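Local coordinates for protein cysteine synthase (Fusobacterium nucleatum subsp. nucleatum strain ATCC 25586, PDB 5XEM) that produces hydrogen sulfide with pyridoxal 5'-phosphate as cofactor and probably also makes L-cysteine and acetate from O-acetyl-L-serine and hydrogen sulfide, at residues A[12-17]-A[82-87]. Numbering follows the deposited sequence.
Sequences DLIGNT and AMICAV
The terminal methyl of Ile-14 meets two methyl ends on helix 76-88. Ile-14 CD1 lies 4.0 Å from Ile-84 CD1 and 4.1 Å from Met-83 CE. The contact is small and wholly apolar, with 86 Å² buried in total, and all three side chains are buried. Ile-14 has its CG1 branch anti to the carbonyl carbon (chi1 -64°). The branch then runs on extended, which carries CD1 across to the helix. The backbones stay well apart, with CA of Ile-14 10.2 Å from CA of Ile-84.

Segment 12-17 is part of the loop that leads into strand 19-21 of the mixed sheet. Helix 76-88 follows strand 68-72 of the four-stranded parallel sheet and leads to strand 92-97, completing a beta-alpha-beta unit. The contact thus joins the N-terminal loop to a helix of the smaller sheet in this PLP-dependent enzyme of the cysteine synthase family.

Met-83 comes to meet Ile-14 tip to tip. Its chain is extended as far as SD and bends at chi3 (70°), so that CE, not the sulfur, makes the closest approach. Ile-84 approaches differently: its side chain crosses that of Ile-14 at about a right angle, and its CD1 comes closest, with CG1 just behind it. Helix 46-60 adds to the packing: Asp-47 touches both Ile-14 and Met-83, while Ala-50 and Leu-51 lie against Ile-84. Met-83 also packs on Gly-264 of the second subunit.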
# COMPACT_ATOMS: atom_id res chain seq x y z
N ASP A 12 1.33 14.50 3.72
CA ASP A 12 1.21 15.12 2.41
C ASP A 12 0.86 14.14 1.28
O ASP A 12 0.48 14.55 0.18
CB ASP A 12 2.49 15.90 2.05
CG ASP A 12 2.81 16.98 3.06
OD1 ASP A 12 1.95 17.86 3.30
OD2 ASP A 12 3.88 16.93 3.66
N LEU A 13 0.96 12.84 1.54
CA LEU A 13 0.58 11.84 0.54
C LEU A 13 -0.92 11.48 0.54
O LEU A 13 -1.36 10.69 -0.29
CB LEU A 13 1.39 10.57 0.74
CG LEU A 13 2.91 10.76 0.86
CD1 LEU A 13 3.61 9.40 1.01
CD2 LEU A 13 3.44 11.56 -0.30
N ILE A 14 -1.67 12.02 1.48
CA ILE A 14 -3.10 11.74 1.63
C ILE A 14 -3.83 12.42 0.48
O ILE A 14 -3.57 13.60 0.17
CB ILE A 14 -3.64 12.20 3.00
CG1 ILE A 14 -2.97 11.39 4.13
CG2 ILE A 14 -5.18 12.02 3.09
CD1 ILE A 14 -3.25 11.90 5.55
N GLY A 15 -4.73 11.68 -0.15
CA GLY A 15 -5.55 12.19 -1.23
C GLY A 15 -4.87 12.13 -2.57
O GLY A 15 -3.82 11.53 -2.74
N ASN A 16 -5.49 12.76 -3.56
CA ASN A 16 -5.03 12.68 -4.93
C ASN A 16 -4.76 11.26 -5.41
O ASN A 16 -3.71 10.92 -5.96
CB ASN A 16 -3.83 13.60 -5.12
CG ASN A 16 -4.24 15.04 -4.94
OD1 ASN A 16 -5.06 15.55 -5.70
ND2 ASN A 16 -3.77 15.67 -3.89
N THR A 17 -5.74 10.42 -5.16
CA THR A 17 -5.64 9.00 -5.47
C THR A 17 -6.03 8.76 -6.91
O THR A 17 -6.81 9.51 -7.48
CB THR A 17 -6.57 8.17 -4.58
OG1 THR A 17 -7.90 8.68 -4.68
CG2 THR A 17 -6.09 8.26 -3.10
N ALA A 82 -3.79 6.57 13.55
CA ALA A 82 -2.51 6.13 14.12
C ALA A 82 -1.31 6.73 13.35
O ALA A 82 -0.36 7.23 13.94
CB ALA A 82 -2.44 4.61 14.15
N MET A 83 -1.41 6.72 12.03
CA MET A 83 -0.33 7.21 11.16
C MET A 83 -0.18 8.71 11.38
O MET A 83 0.94 9.23 11.55
CB MET A 83 -0.67 6.90 9.71
CG MET A 83 0.31 7.46 8.71
SD MET A 83 -0.25 7.24 7.02
CE MET A 83 -1.61 8.41 7.03
N ILE A 84 -1.30 9.43 11.41
CA ILE A 84 -1.25 10.87 11.61
C ILE A 84 -0.74 11.25 13.02
O ILE A 84 0.10 12.14 13.16
CB ILE A 84 -2.58 11.52 11.28
CG1 ILE A 84 -2.81 11.44 9.76
CG2 ILE A 84 -2.62 12.96 11.81
CD1 ILE A 84 -4.27 11.58 9.39
N CYS A 85 -1.21 10.52 14.02
CA CYS A 85 -0.77 10.77 15.41
C CYS A 85 0.70 10.42 15.61
O CYS A 85 1.39 11.06 16.41
CB CYS A 85 -1.63 10.01 16.40
SG CYS A 85 -3.30 10.70 16.56
N ALA A 86 1.21 9.43 14.85
CA ALA A 86 2.62 9.15 14.91
C ALA A 86 3.45 10.37 14.46
O ALA A 86 4.38 10.76 15.17
CB ALA A 86 2.99 7.91 14.07
N VAL A 87 3.09 10.97 13.31
CA VAL A 87 3.77 12.15 12.75
C VAL A 87 3.67 13.34 13.73
O VAL A 87 4.64 14.07 13.99
CB VAL A 87 3.13 12.56 11.39
CG1 VAL A 87 3.63 13.91 10.91
CG2 VAL A 87 3.38 11.49 10.34